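Local coordinates for galectin (Xenopus laevis, PDB 3WUD), which binds lactose and probably other beta-galactosides as a proto-type galectin, and is also linked to laminin binding, at residues Leu20-Phe25 against Asp126-Lys131; Val79-Gln84 against Val101-Gly106. One frame throughout, in Å; residues are numbered along the deposited sequence.

Interaction 1: residues Leu20-Phe25 against Asp126-Lys131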
ATOM      1  N   LEU A  20       9.055   2.950   6.912  1.00 20.57           N
ATOM      2  CA  LEU A  20       7.798   2.468   6.385  1.00 20.24           C
ATOM      3  C   LEU A  20       7.190   1.695   7.563  1.00 20.71           C
ATOM      4  O   LEU A  20       7.820   0.790   8.092  1.00 18.60           O
ATOM      5  CB  LEU A  20       8.062   1.581   5.174  1.00 20.74           C
ATOM      6  CG  LEU A  20       6.827   0.899   4.530  1.00 20.94           C
ATOM      7  CD1 LEU A  20       7.113   0.284   3.179  1.00 23.38           C
ATOM      8  CD2 LEU A  20       6.257  -0.214   5.416  1.00 25.15           C
ATOM      9  N   GLU A  21       6.053   2.133   8.027  1.00 19.92           N
ATOM     10  CA  GLU A  21       5.317   1.434   9.091  1.00 22.88           C
ATOM     11  C   GLU A  21       4.230   0.609   8.517  1.00 23.66           C
ATOM     12  O   GLU A  21       3.460   1.094   7.713  1.00 24.22           O
ATOM     13  CB  GLU A  21       4.658   2.424  10.060  1.00 25.21           C
ATOM     14  CG  GLU A  21       3.917   1.680  11.180  1.00 32.05           C
ATOM     15  CD  GLU A  21       2.807   2.488  11.819  1.00 37.41           C
ATOM     16  OE1 GLU A  21       1.697   1.919  12.073  1.00 50.08           O
ATOM     17  OE2 GLU A  21       3.060   3.682  12.066  1.00 37.08           O
ATOM     18  N   LEU A  22       4.150  -0.664   8.921  1.00 22.74           N
ATOM     19  CA  LEU A  22       3.083  -1.568   8.490  1.00 25.24           C
ATOM     20  C   LEU A  22       2.264  -2.005   9.714  1.00 25.55           C
ATOM     21  O   LEU A  22       2.839  -2.362  10.729  1.00 26.69           O
ATOM     22  CB  LEU A  22       3.646  -2.811   7.800  1.00 26.11           C
ATOM     23  CG  LEU A  22       2.656  -3.670   7.002  1.00 31.52           C
ATOM     24  CD1 LEU A  22       3.226  -4.111   5.674  1.00 33.99           C
ATOM     25  CD2 LEU A  22       2.171  -4.904   7.788  1.00 33.38           C
ATOM     26  N   LYS A  23       0.942  -1.944   9.600  1.00 22.62           N
ATOM     27  CA  LYS A  23       0.053  -2.490  10.609  1.00 20.77           C
ATOM     28  C   LYS A  23      -0.798  -3.560   9.935  1.00 19.05           C
ATOM     29  O   LYS A  23      -1.325  -3.351   8.858  1.00 16.43           O
ATOM     30  CB  LYS A  23      -0.820  -1.369  11.220  1.00 24.62           C
ATOM     31  CG  LYS A  23      -1.675  -1.820  12.400  1.00 29.25           C
ATOM     32  CD  LYS A  23      -2.412  -0.635  13.026  1.00 35.55           C
ATOM     33  CE  LYS A  23      -1.533   0.119  13.992  1.00 41.46           C
ATOM     34  NZ  LYS A  23      -2.302   1.227  14.664  1.00 48.35           N
ATOM     35  N   GLY A  24      -1.018  -4.700  10.591  1.00 17.72           N
ATOM     36  CA  GLY A  24      -1.727  -5.787   9.964  1.00 18.18           C
ATOM     37  C   GLY A  24      -2.315  -6.674  11.054  1.00 18.85           C
ATOM     38  O   GLY A  24      -1.928  -6.558  12.224  1.00 20.28           O
ATOM     39  N   PHE A  25      -3.167  -7.621  10.645  1.00 18.25           N
ATOM     40  CA  PHE A  25      -3.806  -8.546  11.571  1.00 19.68           C
ATOM     41  C   PHE A  25      -3.286  -9.956  11.315  1.00 16.62           C
ATOM     42  O   PHE A  25      -3.308 -10.407  10.207  1.00 18.90           O
ATOM     43  CB  PHE A  25      -5.356  -8.535  11.456  1.00 19.12           C
ATOM     44  CG  PHE A  25      -6.049  -9.371  12.531  1.00 20.10           C
ATOM     45  CD1 PHE A  25      -6.460  -8.793  13.725  1.00 22.83           C
ATOM     46  CD2 PHE A  25      -6.273 -10.713  12.321  1.00 22.90           C
ATOM     47  CE1 PHE A  25      -7.087  -9.560  14.702  1.00 23.86           C
ATOM     48  CE2 PHE A  25      -6.914 -11.506  13.301  1.00 19.91           C
ATOM     49  CZ  PHE A  25      -7.291 -10.927  14.481  1.00 24.23           C
ATOM     50  N   ASP A 126       2.726 -11.733   3.288  1.00 18.62           N
ATOM     51  CA  ASP A 126       2.032 -13.000   3.173  1.00 22.03           C
ATOM     52  C   ASP A 126       1.727 -13.462   4.619  1.00 16.96           C
ATOM     53  O   ASP A 126       2.531 -13.286   5.501  1.00 17.94           O
ATOM     54  CB  ASP A 126       2.923 -14.010   2.436  1.00 28.81           C
ATOM     55  CG  ASP A 126       2.221 -15.332   2.098  1.00 38.28           C
ATOM     56  OD1 ASP A 126       0.954 -15.418   1.899  1.00 44.75           O
ATOM     57  OD2 ASP A 126       2.977 -16.314   2.003  1.00 48.30           O
ATOM     58  N   GLY A 127       0.535 -13.964   4.860  1.00 18.71           N
ATOM     59  CA  GLY A 127       0.202 -14.496   6.172  1.00 18.28           C
ATOM     60  C   GLY A 127      -0.287 -13.476   7.196  1.00 19.34           C
ATOM     61  O   GLY A 127      -0.506 -13.827   8.359  1.00 20.18           O
ATOM     62  N   ILE A 128      -0.421 -12.222   6.760  1.00 18.86           N
ATOM     63  CA  ILE A 128      -0.822 -11.131   7.621  1.00 21.75           C
ATOM     64  C   ILE A 128      -1.758 -10.249   6.803  1.00 22.74           C
ATOM     65  O   ILE A 128      -1.451  -9.954   5.676  1.00 23.43           O
ATOM     66  CB  ILE A 128       0.416 -10.355   8.232  1.00 22.14           C
ATOM     67  CG1 ILE A 128      -0.056  -9.220   9.139  1.00 23.30           C
ATOM     68  CG2 ILE A 128       1.389  -9.835   7.170  1.00 22.64           C
ATOM     69  CD1 ILE A 128       1.076  -8.516   9.844  1.00 22.52           C
ATOM     70  N   GLU A 129      -2.856  -9.817   7.390  1.00 23.16           N
ATOM     71  CA  GLU A 129      -3.852  -9.038   6.674  1.00 25.95           C
ATOM     72  C   GLU A 129      -3.525  -7.560   6.800  1.00 24.37           C
ATOM     73  O   GLU A 129      -3.336  -7.061   7.882  1.00 24.74           O
ATOM     74  CB  GLU A 129      -5.253  -9.373   7.175  1.00 28.58           C
ATOM     75  CG  GLU A 129      -5.545 -10.857   7.002  1.00 34.01           C
ATOM     76  CD  GLU A 129      -6.963 -11.256   7.387  1.00 42.16           C
ATOM     77  OE1 GLU A 129      -7.910 -10.528   6.959  1.00 42.19           O
ATOM     78  OE2 GLU A 129      -7.127 -12.297   8.118  1.00 47.02           O
ATOM     79  N   LEU A 130      -3.499  -6.845   5.687  1.00 22.95           N
ATOM     80  CA  LEU A 130      -3.156  -5.433   5.765  1.00 22.33           C
ATOM     81  C   LEU A 130      -4.232  -4.685   6.522  1.00 19.74           C
ATOM     82  O   LEU A 130      -5.444  -4.847   6.268  1.00 19.22           O
ATOM     83  CB  LEU A 130      -3.030  -4.841   4.354  1.00 24.24           C
ATOM     84  CG  LEU A 130      -2.788  -3.377   4.201  1.00 26.60           C
ATOM     85  CD1 LEU A 130      -1.453  -2.913   4.754  1.00 28.32           C
ATOM     86  CD2 LEU A 130      -2.890  -3.077   2.694  1.00 28.03           C
ATOM     87  N   LYS A 131      -3.784  -3.797   7.393  1.00 16.60           N
ATOM     88  CA  LYS A 131      -4.677  -2.801   8.003  1.00 18.26           C
ATOM     89  C   LYS A 131      -4.216  -1.431   7.492  1.00 16.29           C
ATOM     90  O   LYS A 131      -5.042  -0.697   7.000  1.00 15.75           O
ATOM     91  CB  LYS A 131      -4.651  -2.910   9.549  1.00 19.30           C
ATOM     92  CG  LYS A 131      -5.295  -1.767  10.348  1.00 23.64           C
ATOM     93  CD  LYS A 131      -6.742  -1.499  10.028  1.00 28.05           C
ATOM     94  CE  LYS A 131      -7.142  -0.086  10.502  1.00 34.35           C
ATOM     95  NZ  LYS A 131      -6.056   0.971  10.324  1.00 39.91           N
TER
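Phe25 N donates to Glu129 O at 2.8 Å. The return bond, Glu129 N to Phe25 O at 2.9 Å, is almost perfectly straight (N-H...O 179°). Together the two bonds make Phe25 and Glu129 an antiparallel hydrogen-bonded pair. One step on, Gly24 faces Leu130 in a non-hydrogen-bonded pair, and Lys131 N then donates to Lys23 O at 2.9 Å. Gly24 CA comes within 2.9 Å of Glu129 O, a closeness that the lack of a side chain permits. Ile128 fills the space beside it: with CG1 anti to the backbone N (chi1 180°), the extended arm carries CD1 to 3.9 Å from Gly24 CA and, at its end, to 4.3 Å from Leu22 CD2. At the other end of the ladder the aliphatic parts of Lys23 and Lys131 run side by side, with Lys23 CD 4.1 Å from Lys131 CG. Glu87 touches both lysine side chains and may ease the repulsion of their like charges. Leu130 packs on Met9 of the second subunit, and Lys131 makes backbone hydrogen bonds to that subunit. Backbone amides thus carry the polar part of this edge pairing, while the apolar side chains of Ile128 and Leu22 meet beside it and strand 129-135 also meets the second subunit through Leu130 and Lys131.

Interaction 2: residues Val79-Gln84 against Val101-Gly106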
ATOM      1  N   VAL A  79      13.648 -12.119  19.907  1.00 22.46           N
ATOM      2  CA  VAL A  79      12.557 -11.203  20.267  1.00 24.13           C
ATOM      3  C   VAL A  79      11.302 -11.617  19.519  1.00 23.11           C
ATOM      4  O   VAL A  79      11.373 -11.987  18.347  1.00 19.12           O
ATOM      5  CB  VAL A  79      12.910  -9.759  19.943  1.00 25.91           C
ATOM      6  CG1 VAL A  79      12.990  -9.531  18.471  1.00 25.18           C
ATOM      7  CG2 VAL A  79      11.850  -8.822  20.508  1.00 31.74           C
ATOM      8  N   PHE A  80      10.150 -11.540  20.182  1.00 20.56           N
ATOM      9  CA  PHE A  80       8.904 -12.011  19.569  1.00 18.71           C
ATOM     10  C   PHE A  80       7.672 -11.458  20.261  1.00 19.52           C
ATOM     11  O   PHE A  80       6.980 -12.186  20.987  1.00 20.80           O
ATOM     12  CB  PHE A  80       8.869 -13.537  19.601  1.00 16.88           C
ATOM     13  CG  PHE A  80       7.964 -14.159  18.569  1.00 17.72           C
ATOM     14  CD1 PHE A  80       8.416 -14.364  17.277  1.00 17.54           C
ATOM     15  CD2 PHE A  80       6.676 -14.617  18.868  1.00 15.94           C
ATOM     16  CE1 PHE A  80       7.599 -14.954  16.312  1.00 16.10           C
ATOM     17  CE2 PHE A  80       5.832 -15.145  17.891  1.00 18.45           C
ATOM     18  CZ  PHE A  80       6.312 -15.327  16.581  1.00 17.45           C
ATOM     19  N   PRO A  81       7.363 -10.211  20.010  1.00 22.05           N
ATOM     20  CA  PRO A  81       6.163  -9.594  20.610  1.00 24.86           C
ATOM     21  C   PRO A  81       4.874  -9.845  19.842  1.00 25.82           C
ATOM     22  O   PRO A  81       4.023  -8.938  19.755  1.00 31.80           O
ATOM     23  CB  PRO A  81       6.479  -8.132  20.466  1.00 20.82           C
ATOM     24  CG  PRO A  81       7.219  -8.075  19.192  1.00 22.88           C
ATOM     25  CD  PRO A  81       8.117  -9.262  19.196  1.00 21.72           C
ATOM     26  N   PHE A  82       4.743 -10.978  19.186  1.00 22.19           N
ATOM     27  CA  PHE A  82       3.584 -11.203  18.347  1.00 20.78           C
ATOM     28  C   PHE A  82       2.631 -12.220  18.988  1.00 21.13           C
ATOM     29  O   PHE A  82       3.063 -13.024  19.769  1.00 24.91           O
ATOM     30  CB  PHE A  82       4.013 -11.645  16.917  1.00 21.01           C
ATOM     31  CG  PHE A  82       5.064 -10.773  16.301  1.00 17.19           C
ATOM     32  CD1 PHE A  82       4.710  -9.588  15.695  1.00 18.15           C
ATOM     33  CD2 PHE A  82       6.410 -11.185  16.249  1.00 17.55           C
ATOM     34  CE1 PHE A  82       5.674  -8.787  15.161  1.00 17.34           C
ATOM     35  CE2 PHE A  82       7.368 -10.403  15.670  1.00 19.18           C
ATOM     36  CZ  PHE A  82       6.986  -9.216  15.121  1.00 18.70           C
ATOM     37  N   GLN A  83       1.321 -12.064  18.730  1.00 22.66           N
ATOM     38  CA  GLN A  83       0.294 -13.044  19.072  1.00 24.00           C
ATOM     39  C   GLN A  83      -0.565 -13.334  17.867  1.00 23.80           C
ATOM     40  O   GLN A  83      -0.890 -12.460  17.066  1.00 21.22           O
ATOM     41  CB  GLN A  83      -0.636 -12.508  20.189  1.00 30.78           C
ATOM     42  CG  GLN A  83       0.059 -11.527  21.122  1.00 35.90           C
ATOM     43  CD  GLN A  83      -0.741 -11.148  22.368  1.00 43.84           C
ATOM     44  OE1 GLN A  83      -1.962 -10.941  22.320  1.00 47.99           O
ATOM     45  NE2 GLN A  83      -0.035 -11.026  23.492  1.00 47.71           N
ATOM     46  N   GLN A  84      -0.984 -14.583  17.769  1.00 21.91           N
ATOM     47  CA  GLN A  84      -1.911 -15.010  16.759  1.00 23.29           C
ATOM     48  C   GLN A  84      -3.265 -14.430  17.107  1.00 24.44           C
ATOM     49  O   GLN A  84      -3.573 -14.268  18.289  1.00 23.92           O
ATOM     50  CB  GLN A  84      -2.023 -16.544  16.743  1.00 26.55           C
ATOM     51  CG  GLN A  84      -0.761 -17.264  16.291  1.00 26.07           C
ATOM     52  CD  GLN A  84      -0.716 -18.694  16.793  1.00 30.06           C
ATOM     53  OE1 GLN A  84      -0.897 -18.915  17.985  1.00 36.87           O
ATOM     54  NE2 GLN A  84      -0.496 -19.661  15.907  1.00 29.03           N
ATOM     55  N   VAL A 101      14.772  -2.453  12.292  1.00 16.80           N
ATOM     56  CA  VAL A 101      13.411  -2.990  12.407  1.00 17.66           C
ATOM     57  C   VAL A 101      12.940  -2.635  13.797  1.00 17.03           C
ATOM     58  O   VAL A 101      13.617  -3.021  14.769  1.00 17.80           O
ATOM     59  CB  VAL A 101      13.373  -4.476  12.285  1.00 17.71           C
ATOM     60  CG1 VAL A 101      11.965  -5.024  12.462  1.00 17.51           C
ATOM     61  CG2 VAL A 101      13.996  -4.918  10.922  1.00 19.46           C
ATOM     62  N   LYS A 102      11.834  -1.919  13.863  1.00 15.78           N
ATOM     63  CA  LYS A 102      11.298  -1.401  15.185  1.00 19.35           C
ATOM     64  C   LYS A 102       9.949  -2.039  15.449  1.00 17.04           C
ATOM     65  O   LYS A 102       8.998  -1.919  14.662  1.00 16.62           O
ATOM     66  CB  LYS A 102      11.169   0.148  15.134  1.00 21.28           C
ATOM     67  CG  LYS A 102      12.335   0.895  14.579  1.00 28.22           C
ATOM     68  CD  LYS A 102      12.057   2.402  14.600  1.00 34.16           C
ATOM     69  CE  LYS A 102      13.002   3.165  13.715  1.00 40.29           C
ATOM     70  NZ  LYS A 102      12.370   4.433  13.271  1.00 45.36           N
ATOM     71  N   LEU A 103       9.847  -2.735  16.584  1.00 16.86           N
ATOM     72  CA  LEU A 103       8.717  -3.480  16.975  1.00 18.24           C
ATOM     73  C   LEU A 103       7.850  -2.656  17.951  1.00 18.94           C
ATOM     74  O   LEU A 103       8.335  -1.644  18.557  1.00 20.36           O
ATOM     75  CB  LEU A 103       9.156  -4.782  17.586  1.00 19.20           C
ATOM     76  CG  LEU A 103      10.031  -5.643  16.643  1.00 20.56           C
ATOM     77  CD1 LEU A 103      10.553  -6.854  17.368  1.00 20.65           C
ATOM     78  CD2 LEU A 103       9.259  -5.996  15.371  1.00 18.42           C
ATOM     79  N   SER A 104       6.612  -3.119  18.083  1.00 24.43           N
ATOM     80  CA  SER A 104       5.538  -2.448  18.811  1.00 26.46           C
ATOM     81  C   SER A 104       5.821  -2.299  20.285  1.00 24.19           C
ATOM     82  O   SER A 104       5.302  -1.393  20.904  1.00 24.80           O
ATOM     83  CB  SER A 104       4.207  -3.232  18.655  1.00 28.62           C
ATOM     84  OG  SER A 104       4.320  -4.615  19.115  1.00 27.78           O
ATOM     85  N   ASP A 105       6.619  -3.179  20.856  1.00 23.30           N
ATOM     86  CA  ASP A 105       7.005  -3.131  22.262  1.00 23.29           C
ATOM     87  C   ASP A 105       8.318  -2.376  22.513  1.00 21.50           C
ATOM     88  O   ASP A 105       8.920  -2.499  23.548  1.00 25.26           O
ATOM     89  CB  ASP A 105       7.057  -4.585  22.842  1.00 28.36           C
ATOM     90  CG  ASP A 105       8.236  -5.398  22.299  1.00 28.51           C
ATOM     91  OD1 ASP A 105       8.635  -6.453  22.878  1.00 30.35           O
ATOM     92  OD2 ASP A 105       8.824  -4.962  21.295  1.00 24.12           O
ATOM     93  N   GLY A 106       8.793  -1.608  21.527  1.00 20.33           N
ATOM     94  CA  GLY A 106      10.011  -0.904  21.631  1.00 19.28           C
ATOM     95  C   GLY A 106      11.302  -1.633  21.276  1.00 20.38           C
ATOM     96  O   GLY A 106      12.350  -0.985  21.142  1.00 20.65           O
TER
HETATM   97  O   HOH W   1       3.552  -6.621  17.862  1.00 39.71           O
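The Phe82 ring has the Pro81 CD methylene on one face, 3.7 Å above the plane and offset toward the rim, while Leu103 CD2 comes up to its far end, 3.9 Å from CZ. Phe80 CD1 lies in plane at the edge of the same ring, and Phe82 CD2 in turn stands over the centre of the Phe80 ring. Further aromatic neighbours hold both rings: Phe33 meets Phe82 edge-to-face, and Phe52 does so with Phe80.

Leu103 is the wedge from the other segment. A chi1 of -58° aims CG at the loop, and the branch there, turned by chi2 (174°), splits the two methyls between partners. CD1 reaches tip to tip to Val79, 3.8 Å from CG1, and also touches Pro81 CD at 3.9 Å, whereas CD2 serves Phe82. Pro81 and Leu103 cross at about a right angle.

Outside this apolar patch the character changes. The carboxylate of Asp105 crosses the proline ring, with OD1 3.6 Å from Pro81 CB, and OD2 accepts a bond from Gln107 N, an Asx turn that helps fix the carboxylate. A water donates to Pro81 O at 3.0 Å and lies very close to Ser104 OG, where the short distance leaves the details doubtful.

Leu103 to Gly106 make a type I beta turn, closed by Gly106 N on Leu103 O, at the head of the hairpin joining strands 98-103 and 108-112. Phe82 meanwhile also packs on Phe48 and Ile61 of one sheet and on Thr88 of the other. A connecting loop that puts the Phe82 ring between the two sheets, next to a hairpin turn, fits the two-sheet beta-sandwich of the galectin fold.

How the interactions relate
Starting from the N terminus, the chain passes 20-25 on strand 19-26, then the loop 79-84, then 101-106, and finally 126-131. Interaction 2 closes a short loop of 16 intervening residues, mostly strand, nested inside the 100-residue loop that interaction 1 closes. The inner contact fastens the passage from strand 70-77 of the six-stranded sheet to strand 86-95 of the five-stranded one, against the end of strand 98-103. The outer contact adds the last strand, 129-135, which borders that second sheet, with 108-112 at the other border. Strand 86-95 lies between strands 19-26 and 98-103, linking the two sites, whose nearest atoms are about 6 Å apart without touching. Interaction 1 joins strand to strand; interaction 2 joins a loop to a hairpin turn.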